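Local coordinates for protein probable nitrite reductase [nad(p)h] small subunit NIRD (Mycobacterium tuberculosis, PDB 4AIV) that associates with NirB and is probably required for the activity of the NADH-dependent reductase that turns nitrite into ammonium, at residues V9-C14 and L28-S33; G43-V48 and Y101-T106. One frame throughout, in Å; residues are numbered along the deposited sequence.

Contact 1: V9-C14 and L28-S33; sequences VWTTAC and LLDDGS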
ATOM      1  N   VAL A   9      -7.802  11.290   8.124  1.00 14.88           N
ATOM      2  CA  VAL A   9      -6.927  11.355   9.284  1.00 14.56           C
ATOM      3  C   VAL A   9      -5.548  10.876   8.880  1.00 12.57           C
ATOM      4  O   VAL A   9      -5.342   9.679   8.641  1.00 10.29           O
ATOM      5  CB  VAL A   9      -7.460  10.523  10.446  1.00 13.18           C
ATOM      6  CG1 VAL A   9      -6.499  10.620  11.640  1.00 14.57           C
ATOM      7  CG2 VAL A   9      -8.858  10.995  10.824  1.00 14.83           C
ATOM      8  N   TRP A  10      -4.612  11.821   8.786  1.00 10.27           N
ATOM      9  CA  TRP A  10      -3.293  11.547   8.222  1.00 11.50           C
ATOM     10  C   TRP A  10      -2.306  11.052   9.265  1.00 13.42           C
ATOM     11  O   TRP A  10      -2.201  11.607  10.363  1.00 11.24           O
ATOM     12  CB  TRP A  10      -2.727  12.792   7.509  1.00  9.62           C
ATOM     13  CG  TRP A  10      -3.541  13.193   6.301  1.00  9.95           C
ATOM     14  CD1 TRP A  10      -4.519  14.144   6.248  1.00 10.61           C
ATOM     15  CD2 TRP A  10      -3.447  12.624   4.987  1.00 11.12           C
ATOM     16  NE1 TRP A  10      -5.032  14.219   4.969  1.00 13.70           N
ATOM     17  CE2 TRP A  10      -4.403  13.291   4.178  1.00 13.45           C
ATOM     18  CE3 TRP A  10      -2.661  11.624   4.404  1.00  9.48           C
ATOM     19  CZ2 TRP A  10      -4.580  12.985   2.822  1.00 14.90           C
ATOM     20  CZ3 TRP A  10      -2.839  11.318   3.056  1.00 10.58           C
ATOM     21  CH2 TRP A  10      -3.789  12.002   2.283  1.00 13.24           C
ATOM     22  N   THR A  11      -1.590   9.994   8.899  1.00  9.40           N
ATOM     23  CA  THR A  11      -0.445   9.520   9.652  1.00 11.81           C
ATOM     24  C   THR A  11       0.802   9.779   8.817  1.00 11.37           C
ATOM     25  O   THR A  11       0.870   9.390   7.649  1.00 10.93           O
ATOM     26  CB  THR A  11      -0.555   8.008   9.954  1.00  9.71           C
ATOM     27  OG1 THR A  11      -1.674   7.771  10.817  1.00 12.23           O
ATOM     28  CG2 THR A  11       0.712   7.490  10.629  1.00 13.05           C
ATOM     29  N   THR A  12       1.791  10.437   9.411  1.00 12.00           N
ATOM     30  CA  THR A  12       3.051  10.690   8.720  1.00 15.10           C
ATOM     31  C   THR A  12       3.913   9.436   8.758  1.00 16.76           C
ATOM     32  O   THR A  12       4.246   8.943   9.836  1.00 14.34           O
ATOM     33  CB  THR A  12       3.803  11.881   9.362  1.00 14.40           C
ATOM     34  OG1 THR A  12       3.029  13.066   9.175  1.00 17.27           O
ATOM     35  CG2 THR A  12       5.175  12.083   8.730  1.00 16.49           C
ATOM     36  N   ALA A  13       4.249   8.905   7.581  1.00 11.50           N
ATOM     37  CA  ALA A  13       5.046   7.683   7.492  1.00 12.15           C
ATOM     38  C   ALA A  13       6.539   7.960   7.640  1.00 18.20           C
ATOM     39  O   ALA A  13       7.188   7.471   8.568  1.00 18.35           O
ATOM     40  CB  ALA A  13       4.769   6.936   6.160  1.00  8.35           C
ATOM     41  N   CYS A  14       7.089   8.739   6.714  1.00 13.87           N
ATOM     42  CA  CYS A  14       8.532   8.969   6.688  1.00 13.25           C
ATOM     43  C   CYS A  14       8.888  10.049   5.698  1.00 14.31           C
ATOM     44  O   CYS A  14       8.014  10.559   4.993  1.00 10.70           O
ATOM     45  CB  CYS A  14       9.279   7.684   6.297  1.00 14.45           C
ATOM     46  SG  CYS A  14       8.868   6.974   4.661  1.00 17.21           S
ATOM     47  N   LEU A  28       1.811   1.926  10.672  1.00 11.96           N
ATOM     48  CA  LEU A  28       0.703   1.824  11.616  1.00 12.05           C
ATOM     49  C   LEU A  28      -0.072   3.141  11.651  1.00 11.27           C
ATOM     50  O   LEU A  28       0.487   4.186  11.979  1.00 13.41           O
ATOM     51  CB  LEU A  28       1.255   1.492  13.013  1.00 11.64           C
ATOM     52  CG  LEU A  28       0.287   1.326  14.187  1.00 13.30           C
ATOM     53  CD1 LEU A  28      -0.541   0.070  14.016  1.00 12.27           C
ATOM     54  CD2 LEU A  28       1.043   1.293  15.536  1.00 11.19           C
ATOM     55  N   LEU A  29      -1.360   3.105  11.323  1.00 10.67           N
ATOM     56  CA  LEU A  29      -2.152   4.332  11.333  1.00 11.47           C
ATOM     57  C   LEU A  29      -2.678   4.627  12.738  1.00 14.62           C
ATOM     58  O   LEU A  29      -2.567   3.797  13.644  1.00 10.91           O
ATOM     59  CB  LEU A  29      -3.299   4.265  10.325  1.00  7.41           C
ATOM     60  CG  LEU A  29      -2.928   3.924   8.877  1.00 11.48           C
ATOM     61  CD1 LEU A  29      -4.175   3.973   7.975  1.00 11.47           C
ATOM     62  CD2 LEU A  29      -1.814   4.850   8.355  1.00 11.43           C
ATOM     63  N   ASP A  30      -3.253   5.812  12.904  1.00 13.27           N
ATOM     64  CA  ASP A  30      -3.668   6.299  14.217  1.00 16.01           C
ATOM     65  C   ASP A  30      -4.660   5.362  14.921  1.00 17.64           C
ATOM     66  O   ASP A  30      -4.655   5.257  16.151  1.00 14.39           O
ATOM     67  CB  ASP A  30      -4.280   7.691  14.067  1.00 15.46           C
ATOM     68  CG  ASP A  30      -5.660   7.644  13.470  1.00 17.29           C
ATOM     69  OD1 ASP A  30      -5.797   7.233  12.287  1.00 13.98           O
ATOM     70  OD2 ASP A  30      -6.615   7.991  14.194  1.00 20.32           O
ATOM     71  N   ASP A  31      -5.491   4.661  14.147  1.00 12.66           N
ATOM     72  CA  ASP A  31      -6.504   3.780  14.736  1.00 15.93           C
ATOM     73  C   ASP A  31      -6.039   2.325  14.829  1.00 13.39           C
ATOM     74  O   ASP A  31      -6.812   1.442  15.191  1.00 13.13           O
ATOM     75  CB  ASP A  31      -7.819   3.861  13.956  1.00 16.94           C
ATOM     76  CG  ASP A  31      -7.752   3.137  12.627  1.00 19.80           C
ATOM     77  OD1 ASP A  31      -6.633   2.958  12.091  1.00 17.26           O
ATOM     78  OD2 ASP A  31      -8.821   2.756  12.105  1.00 29.00           O
ATOM     79  N   GLY A  32      -4.779   2.074  14.488  1.00 13.96           N
ATOM     80  CA  GLY A  32      -4.241   0.728  14.559  1.00 13.08           C
ATOM     81  C   GLY A  32      -4.276  -0.060  13.260  1.00 16.15           C
ATOM     82  O   GLY A  32      -3.750  -1.178  13.213  1.00 11.78           O
ATOM     83  N   SER A  33      -4.889   0.498  12.212  1.00 12.53           N
ATOM     84  CA  SER A  33      -4.851  -0.138  10.890  1.00 13.22           C
ATOM     85  C   SER A  33      -3.397  -0.349  10.469  1.00 10.51           C
ATOM     86  O   SER A  33      -2.538   0.497  10.736  1.00 12.28           O
ATOM     87  CB  SER A  33      -5.548   0.728   9.831  1.00 14.61           C
ATOM     88  OG  SER A  33      -6.855   1.079  10.233  1.00 16.12           O
TER
HETATM   89  O   HOH W   1      -4.212   7.718  10.218  1.00 13.61           O
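V9 lays its CG1 methyl over one face of the D30 carboxylate, 3.5 Å from D30 OD1 and nearly as close to the other two atoms of that group. At the OD1 end sits water 1, which donates to D30 OD1 at 2.7 Å and to V9 O at 2.8 Å. D30 OD1 also forms a salt bridge with R115. The D31 carboxylate faces its own loop. S33 N meets D31 OD1 from above the carboxylate plane, 52° out of it, closing an Asx turn, while S33 OG reaches the same oxygen on its syn side at 2.7 Å.

T11 joins the strand to the loop. With chi1 at -65°, its OG1 lies beside its own backbone N and CG2 beside its carbonyl carbon. OG1 gives its proton to water 1 at 2.6 Å. It also accepts a weak, bent bond from D30 N at 3.3 Å (127°). The methyl CG2 rests 3.6 Å from L28 O. L29 brings CD2 to 3.8 Å from T11 CB.

L29 to G32 form a type I turn whose last residue, G32, has a left-handed backbone, as in a hairpin with a G1 bulge. The loop joins strands 25-28 and 34-39. L29 is buried against V113, V35 and Y101. Strand 7-15, an outermost strand of the six-stranded antiparallel sheet, is bonded through V9 and T11 to strand 110-117, and its side chains meet the loop that follows the other outermost strand, 25-28.

Contact 2: G43-V48 and Y101-T106; sequences GSVHAV and YPARVT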
ATOM      1  N   GLY A  43       7.502   7.774  -9.038  1.00  7.76           N
ATOM      2  CA  GLY A  43       7.490   8.703  -7.920  1.00  8.49           C
ATOM      3  C   GLY A  43       6.296   8.573  -6.979  1.00  9.19           C
ATOM      4  O   GLY A  43       6.326   9.078  -5.850  1.00 11.71           O
ATOM      5  N   SER A  44       5.245   7.903  -7.433  1.00  6.80           N
ATOM      6  CA  SER A  44       4.018   7.786  -6.644  1.00  9.28           C
ATOM      7  C   SER A  44       4.210   6.925  -5.396  1.00  9.02           C
ATOM      8  O   SER A  44       5.053   6.017  -5.372  1.00  8.88           O
ATOM      9  CB  SER A  44       2.882   7.205  -7.494  1.00  8.88           C
ATOM     10  OG  SER A  44       3.135   5.849  -7.848  1.00  9.36           O
ATOM     11  N   VAL A  45       3.435   7.231  -4.359  1.00  8.40           N
ATOM     12  CA  VAL A  45       3.354   6.368  -3.188  1.00 10.00           C
ATOM     13  C   VAL A  45       1.962   5.764  -3.129  1.00 10.48           C
ATOM     14  O   VAL A  45       0.980   6.412  -3.498  1.00  8.23           O
ATOM     15  CB  VAL A  45       3.695   7.111  -1.858  1.00  8.84           C
ATOM     16  CG1 VAL A  45       5.152   7.564  -1.865  1.00  9.89           C
ATOM     17  CG2 VAL A  45       2.755   8.301  -1.625  1.00  9.63           C
ATOM     18  N   HIS A  46       1.881   4.507  -2.697  1.00  7.14           N
ATOM     19  CA  HIS A  46       0.605   3.806  -2.616  1.00  7.89           C
ATOM     20  C   HIS A  46       0.529   3.032  -1.308  1.00  7.27           C
ATOM     21  O   HIS A  46       1.509   2.402  -0.890  1.00  7.16           O
ATOM     22  CB  HIS A  46       0.432   2.862  -3.808  1.00  6.47           C
ATOM     23  CG  HIS A  46       0.399   3.571  -5.125  1.00 11.99           C
ATOM     24  ND1 HIS A  46      -0.757   4.060  -5.687  1.00 11.79           N
ATOM     25  CD2 HIS A  46       1.404   3.920  -5.968  1.00  8.06           C
ATOM     26  CE1 HIS A  46      -0.481   4.664  -6.821  1.00 10.81           C
ATOM     27  NE2 HIS A  46       0.832   4.590  -7.025  1.00 10.94           N
ATOM     28  N   ALA A  47      -0.629   3.081  -0.663  1.00  7.63           N
ATOM     29  CA  ALA A  47      -0.820   2.384   0.610  1.00  8.55           C
ATOM     30  C   ALA A  47      -2.003   1.434   0.523  1.00  8.30           C
ATOM     31  O   ALA A  47      -3.136   1.852   0.207  1.00  7.25           O
ATOM     32  CB  ALA A  47      -1.024   3.387   1.748  1.00  7.97           C
ATOM     33  N   VAL A  48      -1.741   0.151   0.785  1.00  7.80           N
ATOM     34  CA  VAL A  48      -2.794  -0.857   0.797  1.00  8.29           C
ATOM     35  C   VAL A  48      -2.751  -1.640   2.116  1.00  8.93           C
ATOM     36  O   VAL A  48      -1.789  -1.529   2.884  1.00  8.49           O
ATOM     37  CB  VAL A  48      -2.705  -1.833  -0.420  1.00  7.58           C
ATOM     38  CG1 VAL A  48      -2.888  -1.074  -1.740  1.00  8.50           C
ATOM     39  CG2 VAL A  48      -1.386  -2.602  -0.412  1.00  8.65           C
ATOM     40  N   TYR A 101      -5.601   2.994   0.872  1.00  8.63           N
ATOM     41  CA  TYR A 101      -5.618   4.169   1.733  1.00  9.74           C
ATOM     42  C   TYR A 101      -5.038   5.339   0.954  1.00  9.95           C
ATOM     43  O   TYR A 101      -4.042   5.176   0.245  1.00  9.52           O
ATOM     44  CB  TYR A 101      -4.785   3.928   3.008  1.00  6.02           C
ATOM     45  CG  TYR A 101      -5.307   2.804   3.875  1.00 11.26           C
ATOM     46  CD1 TYR A 101      -4.999   1.476   3.585  1.00 10.74           C
ATOM     47  CD2 TYR A 101      -6.127   3.065   4.968  1.00 11.33           C
ATOM     48  CE1 TYR A 101      -5.479   0.436   4.379  1.00 12.54           C
ATOM     49  CE2 TYR A 101      -6.613   2.032   5.766  1.00 14.91           C
ATOM     50  CZ  TYR A 101      -6.292   0.724   5.463  1.00 13.04           C
ATOM     51  OH  TYR A 101      -6.783  -0.297   6.251  1.00 14.90           O
ATOM     52  N   PRO A 102      -5.656   6.521   1.083  1.00 13.69           N
ATOM     53  CA  PRO A 102      -5.049   7.699   0.444  1.00 13.26           C
ATOM     54  C   PRO A 102      -3.612   7.883   0.928  1.00 10.63           C
ATOM     55  O   PRO A 102      -3.309   7.714   2.116  1.00 11.15           O
ATOM     56  CB  PRO A 102      -5.926   8.860   0.926  1.00 16.67           C
ATOM     57  CG  PRO A 102      -7.261   8.212   1.272  1.00 19.45           C
ATOM     58  CD  PRO A 102      -6.898   6.840   1.813  1.00 11.00           C
ATOM     59  N   ALA A 103      -2.725   8.194  -0.006  1.00  9.86           N
ATOM     60  CA  ALA A 103      -1.320   8.380   0.310  1.00  9.98           C
ATOM     61  C   ALA A 103      -0.800   9.563  -0.491  1.00 13.70           C
ATOM     62  O   ALA A 103      -1.084   9.700  -1.684  1.00 13.63           O
ATOM     63  CB  ALA A 103      -0.533   7.120  -0.005  1.00  8.35           C
ATOM     64  N   ARG A 104      -0.047  10.428   0.170  1.00 11.15           N
ATOM     65  CA  ARG A 104       0.444  11.626  -0.491  1.00 11.20           C
ATOM     66  C   ARG A 104       1.880  11.937  -0.101  1.00 12.34           C
ATOM     67  O   ARG A 104       2.401  11.424   0.904  1.00  9.30           O
ATOM     68  CB  ARG A 104      -0.468  12.825  -0.160  1.00  9.74           C
ATOM     69  CG  ARG A 104      -0.411  13.262   1.298  1.00 12.61           C
ATOM     70  CD  ARG A 104      -1.293  14.481   1.527  1.00 13.84           C
ATOM     71  NE  ARG A 104      -1.229  14.966   2.908  1.00 14.42           N
ATOM     72  CZ  ARG A 104      -2.055  15.877   3.411  1.00 17.28           C
ATOM     73  NH1 ARG A 104      -3.011  16.396   2.642  1.00 10.66           N
ATOM     74  NH2 ARG A 104      -1.937  16.258   4.683  1.00 15.66           N
ATOM     75  N   VAL A 105       2.524  12.764  -0.920  1.00  8.48           N
ATOM     76  CA  VAL A 105       3.810  13.345  -0.564  1.00  7.66           C
ATOM     77  C   VAL A 105       3.609  14.855  -0.482  1.00  8.61           C
ATOM     78  O   VAL A 105       3.231  15.490  -1.472  1.00 11.45           O
ATOM     79  CB  VAL A 105       4.912  12.985  -1.597  1.00  9.30           C
ATOM     80  CG1 VAL A 105       6.285  13.403  -1.089  1.00  6.95           C
ATOM     81  CG2 VAL A 105       4.886  11.489  -1.903  1.00  9.11           C
ATOM     82  N   THR A 106       3.819  15.426   0.703  1.00  8.84           N
ATOM     83  CA  THR A 106       3.632  16.863   0.903  1.00  9.80           C
ATOM     84  C   THR A 106       4.673  17.613   0.070  1.00 13.55           C
ATOM     85  O   THR A 106       5.690  17.021  -0.322  1.00 11.49           O
ATOM     86  CB  THR A 106       3.785  17.260   2.394  1.00 11.82           C
ATOM     87  OG1 THR A 106       5.120  16.978   2.813  1.00 10.20           O
ATOM     88  CG2 THR A 106       2.796  16.487   3.293  1.00 13.52           C
TER
HETATM   89  O   HOH W   2      -1.752   7.125  -3.258  1.00  9.39           O
HETATM   90  O   HOH W   3      -2.746   4.865  -1.919  1.00  6.40           O
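V45, A103 and V105 form a small apolar cluster between the two strands. V45 CG2 is the shared point: it lies 3.9 Å from A103 CB and 3.8 Å from V105 CG2. With chi1 at -65°, CG1 lies beside the backbone N, which leaves CG2 between N and the carbonyl carbon and turned across the gap. V45 CG1 touches V105 CG2 as well. The same row of packing continues through A47, whose CB meets Y101 CB at 4.0 Å and also touches A103 CB.

Outside this row the strands join by polar atoms. The axes of segments 45-48 and 103-105 run antiparallel, at 154°, and the strands part along their length. At the closer end Y101 N gives a nearly straight hydrogen bond to A47 O, 2.8 Å and 164°. A47 O also lies in the plane of the Y101 ring, at its edge. Farther along, waters bridge the strands. Water 3 accepts from A47 N at 3.0 Å and donates to Y101 O. Water 2 donates to both V45 O, 2.8 Å away, and A103 O, 3.1 Å away. Water 3 thus spans a donor and an acceptor too far apart to bond; water 2 joins two acceptors, which need a donor between them.

H46 points away from segment 101-106; its NE2 donates to S44 OG, and S44 OG is bonded to D42. R104 points away from 43-48; it bonds Q112 and makes a cation-pi contact with W10.

Strands 45-49 and 100-105 are neighbours in the antiparallel sheet of the Rieske-like domain. Strand 34-39 pairs with 45-49 through H46 and V48. Strand 110-117 pairs with 100-105 through P102 and R104. I111, V113 and V35 extend the apolar face on which V45, A47 and Y101 lie.

Overall arrangement
Both contacts reach the same six-stranded antiparallel sheet in the Rieske-like domain, and their centres are about 12 Å apart. They come in series along the chain: contact 1 closes before contact 2 opens. Contact 2 joins two inner strands, 45-49 and 100-105, whereas contact 1 links an edge strand, 7-15, to the loop between strands 25-28 and 34-39. Strand 110-117 lies between 7-15 and 100-105. Contact 1 lies at the surface and contact 2 is partly buried. The two meet directly: L29 CD1 packs 3.7 Å from Y101 CD2, and W10 CZ3 lies 3.8 Å from P102 O. The loop after one outermost strand thus packs on the other, and L29 ties it to the inner strands.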